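Local coordinates for protein adenosyl-chloride synthase (Thermotoga maritima, PDB 2ZBV) that probably cleaves S-adenosyl-L-methionine by hydrolysis or halogenation, and binds adenosine between its subunits, at residues K218-V223 with F237-V242; G226-H231 with S248-V253; K120-T125 with R129-P134. All coordinates share one frame; numbering follows the deposited sequence.

How the contacts relate
Contacts 1 and 2 share one corner of the C-terminal domain, their centres about 9 Å apart, because strands 228-232 and 237-242 are antiparallel neighbours in one sheet. Contact 1 is buried and aromatic, and forms part of the adenine end of an adenosine site; contact 2 is purely aliphatic and runs from a buried leucine to an exposed valine. Contact 3 belongs to the N-terminal domain, about 43 Å from both between centres, and is mostly buried yet polar, a carboxylate organising loop 120-125 against its helix. Contacts 1 and 3 still serve the same kind of site: each bound adenosine lies between subunits, with a Thr-125 carbonyl from one and a Val-242 carbonyl from another.

Contact 1: residues K218-V223 with F237-V242; sequences KAFGDV and FLEIAV. With ADN (adenosine), chain F.
The apolar part of this contact is the rim of the Phe-220 ring resting on Ala-241: CE1 meets the CB methyl at 3.6 Å, and the methyl lies in the plane of the ring. A methyl suits this spot, being small enough to sit beside the ring edge at contact distance. Glu-239 comes near the same edge more loosely, and its OE1 has a weak hydrogen bond with His-231. The ring is put there by a chi1 of -53°, which sets CG opposite the carbonyl carbon.

Adenine covers one face of Phe-220, its C5 about 3.5 Å above the ring centre, while the exocyclic N6 donates an almost straight bond (174°) to Val-242 O at 3.0 Å. This is the base end of an adenosine site built on strand 237-242 of the C-terminal domain; Leu-244 N and Asn-182 of the same chain and Asp-7, Asp-68 and Thr-125 of the second subunit give it further hydrogen bonds.

Polar bonds within 218-223 shape the loop. Asp-222 OD2 accepts from Ala-219 N at 2.7 Å, well above the carboxylate plane, and Asp-222 N bonds back to Ala-219 O at 2.9 Å, the 3-10 turn's own bond.

Contact 2: residues G226-H231 with S248-V253; sequences GELLVH and SQVLSV
Leu-228 reaches from its strand to the helix with both branches: CD2 meets CD2 of Leu-251 at 4.1 Å, and CD1 meets CG1 of Val-250 at 4.2 Å. These are methyl-to-methyl contacts at ordinary van der Waals spacing. The firmer half is the leucine pair, whose side chains cross obliquely on the inner side. Leu-251 is buried, as suits a wholly apolar side chain, and its chi1 of -58° turns CG beside the backbone N, bringing the branch end closer to the strand than its CB direction alone would. Leu-228 suits its place because its fork sends one methyl to each of two residues across a wide gap, 8.7 Å between its CA and the CA of Val-250. Val-250 forms the looser half. Its CB points toward the strand, and one methyl meets Leu-228, but the residue stands on the solvent side.

The helix stops just beyond this patch in a Schellman motif. Ser-252 takes a positive phi of 61°, and Val-253 N reaches back to Ser-248 O at 3.0 Å, with a weaker bond from Ser-252 N to Gln-249 O. The short helix 247-251 lies over one face of the sheet: Val-242 and Ile-240 of strand 237-242 and Phe-212 of strand 210-216 join Leu-228 beneath it, placing this apolar layer just behind the strand that carries the adenine-binding carbonyl.

Contact 3: residues K120-T125 with R129-P134; sequences KNPSFT and RDIFAP. With ADN (adenosine), chain D.
Pro-122 is the first residue of the loop to meet the helix, laying its ring against two side chains: CB is 3.8 Å from Asp-130 CB, and CG is 4.0 Å from Ile-131 CG1. The compact, rigid ring offers an apolar surface to the isoleucine.

Ser-123 follows with a two-point grip on Asp-130. Its backbone N donates to OD2 at 2.8 Å and its OG donates to the same oxygen at 2.7 Å, both on the anti side and moderately out of the carboxylate plane. The hydroxyl can do this because chi1 of 61° places OG between the backbone N and the carbonyl carbon. On the syn side, Arg-129 approaches Asp-130 side-on, NE to OD1 at 2.7 Å and NH2 to OD2 at 3.2 Å, in a salt bridge close to the guanidinium plane; its NH1 makes a further salt bridge to Asp-56 of the third subunit. OD2 of Asp-130 therefore accepts from three donors, an environment that would favour the ionised carboxylate and fix its rotation.

Thr-125 turns its side chain away from the helix and offers its carbonyl O to adenosine O5' at 2.7 Å. Through Pro-122 and Ser-123 the loop is tied to helix 127-140, which packs on helix 14-25 through Arg-129, Ala-133 and Pro-134, and on strands 62-66 and 87-91 through Phe-132.

Contact 1: residues K218-V223 with F237-V242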
loop_
_atom_site.group_PDB
_atom_site.type_symbol
_atom_site.label_atom_id
_atom_site.label_comp_id
_atom_site.label_asym_id
_atom_site.label_seq_id
_atom_site.Cartn_x
_atom_site.Cartn_y
_atom_site.Cartn_z
ATOM N N LYS A 218 28.337 -10.554 -4.429
ATOM C CA LYS A 218 27.115 -11.328 -4.280
ATOM C C LYS A 218 26.112 -10.612 -3.385
ATOM O O LYS A 218 24.932 -10.500 -3.726
ATOM C CB LYS A 218 27.432 -12.696 -3.674
ATOM C CG LYS A 218 28.301 -13.589 -4.541
ATOM C CD LYS A 218 28.585 -14.904 -3.828
ATOM C CE LYS A 218 29.442 -15.832 -4.676
ATOM N NZ LYS A 218 29.779 -17.082 -3.930
ATOM N N ALA A 219 26.589 -10.122 -2.243
ATOM C CA ALA A 219 25.727 -9.447 -1.277
ATOM C C ALA A 219 26.158 -8.012 -0.987
ATOM O O ALA A 219 27.336 -7.670 -1.106
ATOM C CB ALA A 219 25.690 -10.250 0.026
ATOM N N PHE A 220 25.196 -7.181 -0.595
ATOM C CA PHE A 220 25.466 -5.779 -0.285
ATOM C C PHE A 220 26.567 -5.676 0.771
ATOM O O PHE A 220 27.479 -4.844 0.668
ATOM C CB PHE A 220 24.199 -5.100 0.249
ATOM C CG PHE A 220 22.999 -5.262 -0.641
ATOM C CD1 PHE A 220 22.921 -4.591 -1.861
ATOM C CD2 PHE A 220 21.943 -6.094 -0.262
ATOM C CE1 PHE A 220 21.810 -4.743 -2.694
ATOM C CE2 PHE A 220 20.830 -6.253 -1.083
ATOM C CZ PHE A 220 20.763 -5.575 -2.305
ATOM N N GLY A 221 26.479 -6.537 1.782
ATOM C CA GLY A 221 27.449 -6.519 2.860
ATOM C C GLY A 221 28.840 -7.011 2.500
ATOM O O GLY A 221 29.704 -7.083 3.373
ATOM N N ASP A 222 29.065 -7.350 1.233
ATOM C CA ASP A 222 30.379 -7.831 0.809
ATOM C C ASP A 222 31.360 -6.693 0.569
ATOM O O ASP A 222 32.537 -6.924 0.282
ATOM C CB ASP A 222 30.267 -8.690 -0.450
ATOM C CG ASP A 222 29.581 -10.009 -0.184
ATOM O OD1 ASP A 222 29.617 -10.467 0.980
ATOM O OD2 ASP A 222 29.018 -10.592 -1.131
ATOM N N VAL A 223 30.865 -5.465 0.671
ATOM C CA VAL A 223 31.703 -4.290 0.507
ATOM C C VAL A 223 31.451 -3.439 1.736
ATOM O O VAL A 223 30.489 -3.676 2.472
ATOM C CB VAL A 223 31.353 -3.491 -0.775
ATOM C CG1 VAL A 223 31.569 -4.369 -2.001
ATOM C CG2 VAL A 223 29.913 -2.983 -0.716
ATOM N N PHE A 237 18.971 -9.956 -13.245
ATOM C CA PHE A 237 19.509 -8.807 -13.968
ATOM C C PHE A 237 20.656 -8.118 -13.233
ATOM O O PHE A 237 20.736 -8.146 -12.001
ATOM C CB PHE A 237 18.399 -7.792 -14.235
ATOM C CG PHE A 237 17.453 -8.209 -15.326
ATOM C CD1 PHE A 237 17.804 -8.051 -16.665
ATOM C CD2 PHE A 237 16.227 -8.790 -15.017
ATOM C CE1 PHE A 237 16.943 -8.468 -17.684
ATOM C CE2 PHE A 237 15.357 -9.212 -16.026
ATOM C CZ PHE A 237 15.715 -9.051 -17.364
ATOM N N LEU A 238 21.544 -7.497 -14.001
ATOM C CA LEU A 238 22.673 -6.797 -13.418
ATOM C C LEU A 238 22.144 -5.545 -12.735
ATOM O O LEU A 238 21.459 -4.724 -13.355
ATOM C CB LEU A 238 23.693 -6.421 -14.498
ATOM C CG LEU A 238 24.970 -5.757 -13.964
ATOM C CD1 LEU A 238 26.128 -6.029 -14.915
ATOM C CD2 LEU A 238 24.744 -4.263 -13.782
ATOM N N GLU A 239 22.461 -5.414 -11.455
ATOM C CA GLU A 239 22.024 -4.275 -10.661
ATOM C C GLU A 239 23.216 -3.591 -9.997
ATOM O O GLU A 239 24.208 -4.241 -9.646
ATOM C CB GLU A 239 21.034 -4.751 -9.588
ATOM C CG GLU A 239 20.528 -3.670 -8.632
ATOM C CD GLU A 239 19.481 -4.212 -7.662
ATOM O OE1 GLU A 239 19.852 -4.912 -6.696
ATOM O OE2 GLU A 239 18.281 -3.948 -7.877
ATOM N N ILE A 240 23.129 -2.273 -9.851
ATOM C CA ILE A 240 24.185 -1.517 -9.193
ATOM C C ILE A 240 23.593 -1.029 -7.881
ATOM O O ILE A 240 22.517 -0.433 -7.863
ATOM C CB ILE A 240 24.648 -0.291 -10.021
ATOM C CG1 ILE A 240 25.261 -0.746 -11.345
ATOM C CG2 ILE A 240 25.688 0.512 -9.237
ATOM C CD1 ILE A 240 24.289 -0.719 -12.495
ATOM N N ALA A 241 24.289 -1.297 -6.782
ATOM C CA ALA A 241 23.813 -0.875 -5.471
ATOM C C ALA A 241 24.929 -0.254 -4.648
ATOM O O ALA A 241 26.106 -0.408 -4.965
ATOM C CB ALA A 241 23.234 -2.067 -4.720
ATOM N N VAL A 242 24.543 0.474 -3.609
ATOM C CA VAL A 242 25.498 1.071 -2.680
ATOM C C VAL A 242 25.130 0.400 -1.367
ATOM O O VAL A 242 23.971 0.448 -0.944
ATOM C CB VAL A 242 25.309 2.609 -2.543
ATOM C CG1 VAL A 242 26.123 3.139 -1.370
ATOM C CG2 VAL A 242 25.743 3.306 -3.833
HETATM O "O5'" ADN F . 16.466 -8.989 0.677
HETATM C "C5'" ADN F . 15.670 -7.904 1.134
HETATM C "C4'" ADN F . 16.526 -7.025 2.037
HETATM O "O4'" ADN F . 17.650 -6.463 1.313
HETATM C "C3'" ADN F . 15.741 -5.824 2.605
HETATM O "O3'" ADN F . 15.170 -6.156 3.859
HETATM C "C2'" ADN F . 16.799 -4.686 2.667
HETATM O "O2'" ADN F . 17.005 -4.218 4.014
HETATM C "C1'" ADN F . 18.073 -5.294 2.066
HETATM N N9 ADN F . 18.723 -4.336 1.159
HETATM C C8 ADN F . 18.220 -3.879 -0.036
HETATM N N7 ADN F . 19.046 -3.039 -0.578
HETATM C C5 ADN F . 20.128 -2.894 0.217
HETATM C C6 ADN F . 21.332 -2.127 0.153
HETATM N N6 ADN F . 21.574 -1.294 -0.917
HETATM N N1 ADN F . 22.226 -2.233 1.162
HETATM C C2 ADN F . 22.006 -3.038 2.209
HETATM N N3 ADN F . 20.891 -3.771 2.306
HETATM C C4 ADN F . 19.941 -3.729 1.345
#

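Contact 2: residues G226-H231 with S248-V253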
loop_
_atom_site.group_PDB
_atom_site.type_symbol
_atom_site.label_atom_id
_atom_site.label_comp_id
_atom_site.label_asym_id
_atom_site.label_seq_id
_atom_site.Cartn_x
_atom_site.Cartn_y
_atom_site.Cartn_z
ATOM N N GLY A 226 28.433 2.131 2.350
ATOM C CA GLY A 226 28.571 3.261 1.447
ATOM C C GLY A 226 29.295 3.012 0.131
ATOM O O GLY A 226 29.345 3.901 -0.714
ATOM N N GLU A 227 29.855 1.821 -0.052
ATOM C CA GLU A 227 30.568 1.494 -1.288
ATOM C C GLU A 227 29.659 0.916 -2.378
ATOM O O GLU A 227 28.655 0.266 -2.084
ATOM C CB GLU A 227 31.689 0.487 -1.004
ATOM C CG GLU A 227 32.804 1.005 -0.113
ATOM C CD GLU A 227 33.424 2.292 -0.628
ATOM O OE1 GLU A 227 33.704 2.385 -1.843
ATOM O OE2 GLU A 227 33.641 3.211 0.189
ATOM N N LEU A 228 30.036 1.151 -3.634
ATOM C CA LEU A 228 29.291 0.662 -4.798
ATOM C C LEU A 228 29.583 -0.807 -5.102
ATOM O O LEU A 228 30.690 -1.291 -4.873
ATOM C CB LEU A 228 29.653 1.481 -6.042
ATOM C CG LEU A 228 29.042 2.870 -6.229
ATOM C CD1 LEU A 228 29.895 3.663 -7.219
ATOM C CD2 LEU A 228 27.600 2.740 -6.723
ATOM N N LEU A 229 28.584 -1.508 -5.628
ATOM C CA LEU A 229 28.752 -2.906 -5.991
ATOM C C LEU A 229 27.862 -3.255 -7.171
ATOM O O LEU A 229 26.801 -2.651 -7.375
ATOM C CB LEU A 229 28.405 -3.840 -4.826
ATOM C CG LEU A 229 26.951 -3.842 -4.334
ATOM C CD1 LEU A 229 26.531 -5.245 -3.913
ATOM C CD2 LEU A 229 26.811 -2.860 -3.183
ATOM N N VAL A 230 28.310 -4.233 -7.948
ATOM C CA VAL A 230 27.555 -4.719 -9.092
ATOM C C VAL A 230 27.192 -6.151 -8.743
ATOM O O VAL A 230 28.047 -6.932 -8.321
ATOM C CB VAL A 230 28.405 -4.689 -10.385
ATOM C CG1 VAL A 230 27.778 -5.572 -11.443
ATOM C CG2 VAL A 230 28.513 -3.255 -10.899
ATOM N N HIS A 231 25.922 -6.500 -8.895
ATOM C CA HIS A 231 25.503 -7.851 -8.566
ATOM C C HIS A 231 24.259 -8.242 -9.353
ATOM O O HIS A 231 23.673 -7.418 -10.067
ATOM C CB HIS A 231 25.211 -7.944 -7.066
ATOM C CG HIS A 231 23.985 -7.192 -6.649
ATOM N ND1 HIS A 231 22.867 -7.816 -6.140
ATOM C CD2 HIS A 231 23.686 -5.873 -6.704
ATOM C CE1 HIS A 231 21.933 -6.915 -5.897
ATOM N NE2 HIS A 231 22.404 -5.727 -6.230
ATOM N N SER A 248 21.105 5.201 -6.950
ATOM C CA SER A 248 20.547 6.141 -7.915
ATOM C C SER A 248 21.036 7.556 -7.610
ATOM O O SER A 248 21.236 8.358 -8.526
ATOM C CB SER A 248 19.011 6.091 -7.912
ATOM O OG SER A 248 18.479 6.553 -6.689
ATOM N N GLN A 249 21.240 7.854 -6.327
ATOM C CA GLN A 249 21.724 9.173 -5.914
ATOM C C GLN A 249 23.220 9.319 -6.187
ATOM O O GLN A 249 23.668 10.339 -6.701
ATOM C CB GLN A 249 21.464 9.411 -4.421
ATOM C CG GLN A 249 19.995 9.585 -4.046
ATOM C CD GLN A 249 19.807 9.889 -2.565
ATOM O OE1 GLN A 249 20.355 10.862 -2.044
ATOM N NE2 GLN A 249 19.027 9.055 -1.881
ATOM N N VAL A 250 23.987 8.294 -5.837
ATOM C CA VAL A 250 25.431 8.308 -6.048
ATOM C C VAL A 250 25.785 8.418 -7.529
ATOM O O VAL A 250 26.653 9.203 -7.914
ATOM C CB VAL A 250 26.080 7.036 -5.461
ATOM C CG1 VAL A 250 27.538 6.932 -5.899
ATOM C CG2 VAL A 250 25.985 7.075 -3.940
ATOM N N LEU A 251 25.106 7.629 -8.353
ATOM C CA LEU A 251 25.343 7.627 -9.790
ATOM C C LEU A 251 24.626 8.798 -10.447
ATOM O O LEU A 251 24.985 9.221 -11.547
ATOM C CB LEU A 251 24.839 6.318 -10.402
ATOM C CG LEU A 251 25.443 5.020 -9.851
ATOM C CD1 LEU A 251 24.751 3.828 -10.497
ATOM C CD2 LEU A 251 26.942 4.984 -10.127
ATOM N N SER A 252 23.615 9.317 -9.756
ATOM C CA SER A 252 22.816 10.422 -10.266
ATOM C C SER A 252 22.151 9.949 -11.552
ATOM O O SER A 252 22.260 10.589 -12.600
ATOM C CB SER A 252 23.704 11.639 -10.541
ATOM O OG SER A 252 22.922 12.743 -10.959
ATOM N N VAL A 253 21.462 8.816 -11.461
ATOM C CA VAL A 253 20.793 8.234 -12.610
ATOM C C VAL A 253 19.311 8.009 -12.367
ATOM O O VAL A 253 18.856 7.944 -11.226
ATOM C CB VAL A 253 21.439 6.879 -12.993
ATOM C CG1 VAL A 253 21.217 5.858 -11.884
ATOM C CG2 VAL A 253 20.859 6.377 -14.290
#

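Contact 3: residues K120-T125 with R129-P134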
loop_
_atom_site.group_PDB
_atom_site.type_symbol
_atom_site.label_atom_id
_atom_site.label_comp_id
_atom_site.label_asym_id
_atom_site.label_seq_id
_atom_site.Cartn_x
_atom_site.Cartn_y
_atom_site.Cartn_z
ATOM N N LYS A 120 -22.713 -2.651 -19.201
ATOM C CA LYS A 120 -23.123 -2.673 -20.598
ATOM C C LYS A 120 -22.440 -1.545 -21.362
ATOM O O LYS A 120 -21.979 -1.730 -22.486
ATOM C CB LYS A 120 -24.646 -2.531 -20.692
ATOM C CG LYS A 120 -25.209 -2.659 -22.101
ATOM C CD LYS A 120 -26.735 -2.673 -22.086
ATOM C CE LYS A 120 -27.303 -1.387 -21.488
ATOM N NZ LYS A 120 -28.798 -1.397 -21.437
ATOM N N ASN A 121 -22.375 -0.376 -20.734
ATOM C CA ASN A 121 -21.737 0.795 -21.329
ATOM C C ASN A 121 -20.538 1.196 -20.471
ATOM O O ASN A 121 -20.679 1.926 -19.491
ATOM C CB ASN A 121 -22.729 1.963 -21.400
ATOM C CG ASN A 121 -23.856 1.718 -22.388
ATOM O OD1 ASN A 121 -24.980 2.176 -22.181
ATOM N ND2 ASN A 121 -23.557 1.007 -23.475
ATOM N N PRO A 122 -19.340 0.713 -20.828
ATOM C CA PRO A 122 -18.118 1.030 -20.081
ATOM C C PRO A 122 -17.819 2.527 -20.028
ATOM O O PRO A 122 -18.084 3.253 -20.986
ATOM C CB PRO A 122 -17.037 0.278 -20.853
ATOM C CG PRO A 122 -17.779 -0.889 -21.435
ATOM C CD PRO A 122 -19.059 -0.252 -21.907
ATOM N N SER A 123 -17.262 2.980 -18.907
ATOM C CA SER A 123 -16.878 4.380 -18.759
ATOM C C SER A 123 -15.840 4.625 -19.851
ATOM O O SER A 123 -15.179 3.688 -20.300
ATOM C CB SER A 123 -16.237 4.615 -17.392
ATOM O OG SER A 123 -15.066 3.823 -17.250
ATOM N N PHE A 124 -15.684 5.872 -20.279
ATOM C CA PHE A 124 -14.716 6.166 -21.327
ATOM C C PHE A 124 -13.278 6.114 -20.843
ATOM O O PHE A 124 -12.380 5.803 -21.616
ATOM C CB PHE A 124 -14.956 7.559 -21.921
ATOM C CG PHE A 124 -16.329 7.754 -22.485
ATOM C CD1 PHE A 124 -16.838 6.873 -23.434
ATOM C CD2 PHE A 124 -17.112 8.830 -22.077
ATOM C CE1 PHE A 124 -18.111 7.063 -23.970
ATOM C CE2 PHE A 124 -18.388 9.032 -22.603
ATOM C CZ PHE A 124 -18.890 8.148 -23.552
ATOM N N THR A 125 -13.055 6.413 -19.568
ATOM C CA THR A 125 -11.691 6.456 -19.062
ATOM C C THR A 125 -11.288 5.492 -17.941
ATOM O O THR A 125 -10.252 5.689 -17.309
ATOM C CB THR A 125 -11.343 7.900 -18.627
ATOM O OG1 THR A 125 -12.245 8.326 -17.600
ATOM C CG2 THR A 125 -11.471 8.858 -19.817
ATOM N N ARG A 129 -11.625 -0.989 -14.721
ATOM C CA ARG A 129 -12.718 -1.494 -13.879
ATOM C C ARG A 129 -13.847 -2.152 -14.677
ATOM O O ARG A 129 -14.378 -3.194 -14.284
ATOM C CB ARG A 129 -13.341 -0.350 -13.061
ATOM C CG ARG A 129 -14.624 -0.736 -12.308
ATOM C CD ARG A 129 -15.417 0.494 -11.843
ATOM N NE ARG A 129 -15.980 1.238 -12.970
ATOM C CZ ARG A 129 -16.451 2.482 -12.899
ATOM N NH1 ARG A 129 -16.434 3.142 -11.745
ATOM N NH2 ARG A 129 -16.928 3.071 -13.989
ATOM N N ASP A 130 -14.201 -1.530 -15.798
ATOM C CA ASP A 130 -15.319 -1.992 -16.609
ATOM C C ASP A 130 -15.077 -3.093 -17.620
ATOM O O ASP A 130 -16.022 -3.780 -18.014
ATOM C CB ASP A 130 -15.951 -0.795 -17.324
ATOM C CG ASP A 130 -16.377 0.292 -16.359
ATOM O OD1 ASP A 130 -16.698 -0.046 -15.199
ATOM O OD2 ASP A 130 -16.402 1.478 -16.762
ATOM N N ILE A 131 -13.827 -3.267 -18.032
ATOM C CA ILE A 131 -13.497 -4.277 -19.029
ATOM C C ILE A 131 -12.375 -5.240 -18.634
ATOM O O ILE A 131 -12.553 -6.457 -18.679
ATOM C CB ILE A 131 -13.106 -3.610 -20.363
ATOM C CG1 ILE A 131 -14.249 -2.715 -20.863
ATOM C CG2 ILE A 131 -12.750 -4.684 -21.396
ATOM C CD1 ILE A 131 -13.955 -1.999 -22.192
ATOM N N PHE A 132 -11.222 -4.695 -18.255
ATOM C CA PHE A 132 -10.074 -5.526 -17.894
ATOM C C PHE A 132 -10.238 -6.382 -16.650
ATOM O O PHE A 132 -9.993 -7.590 -16.693
ATOM C CB PHE A 132 -8.817 -4.660 -17.749
ATOM C CG PHE A 132 -8.376 -4.014 -19.032
ATOM C CD1 PHE A 132 -8.115 -4.789 -20.160
ATOM C CD2 PHE A 132 -8.214 -2.635 -19.112
ATOM C CE1 PHE A 132 -7.702 -4.201 -21.350
ATOM C CE2 PHE A 132 -7.800 -2.029 -20.300
ATOM C CZ PHE A 132 -7.542 -2.810 -21.419
ATOM N N ALA A 133 -10.642 -5.764 -15.542
ATOM C CA ALA A 133 -10.798 -6.509 -14.299
ATOM C C ALA A 133 -11.801 -7.654 -14.426
ATOM O O ALA A 133 -11.485 -8.791 -14.096
ATOM C CB ALA A 133 -11.203 -5.565 -13.155
ATOM N N PRO A 134 -13.021 -7.373 -14.910
ATOM C CA PRO A 134 -13.976 -8.479 -15.027
ATOM C C PRO A 134 -13.506 -9.590 -15.966
ATOM O O PRO A 134 -13.746 -10.773 -15.709
ATOM C CB PRO A 134 -15.262 -7.783 -15.493
ATOM C CG PRO A 134 -14.769 -6.526 -16.175
ATOM C CD PRO A 134 -13.650 -6.088 -15.264
HETATM O "O5'" ADN D . -8.297 3.876 -16.928
HETATM C "C5'" ADN D . -7.119 3.848 -16.114
HETATM C "C4'" ADN D . -5.967 4.509 -16.866
HETATM O "O4'" ADN D . -6.233 5.915 -17.156
HETATM C "C3'" ADN D . -4.640 4.494 -16.070
HETATM O "O3'" ADN D . -3.887 3.319 -16.364
HETATM C "C2'" ADN D . -3.953 5.803 -16.515
HETATM O "O2'" ADN D . -2.710 5.551 -17.171
HETATM C "C1'" ADN D . -4.945 6.498 -17.444
HETATM N N9 ADN D . -4.960 7.947 -17.173
HETATM C C8 ADN D . -5.425 8.557 -16.027
HETATM N N7 ADN D . -5.286 9.844 -16.110
HETATM C C5 ADN D . -4.727 10.154 -17.300
HETATM C C6 ADN D . -4.340 11.365 -17.941
HETATM N N6 ADN D . -4.525 12.589 -17.311
HETATM N N1 ADN D . -3.791 11.293 -19.174
HETATM C C2 ADN D . -3.605 10.116 -19.805
HETATM N N3 ADN D . -3.955 8.957 -19.237
HETATM C C4 ADN D . -4.510 8.932 -18.005
#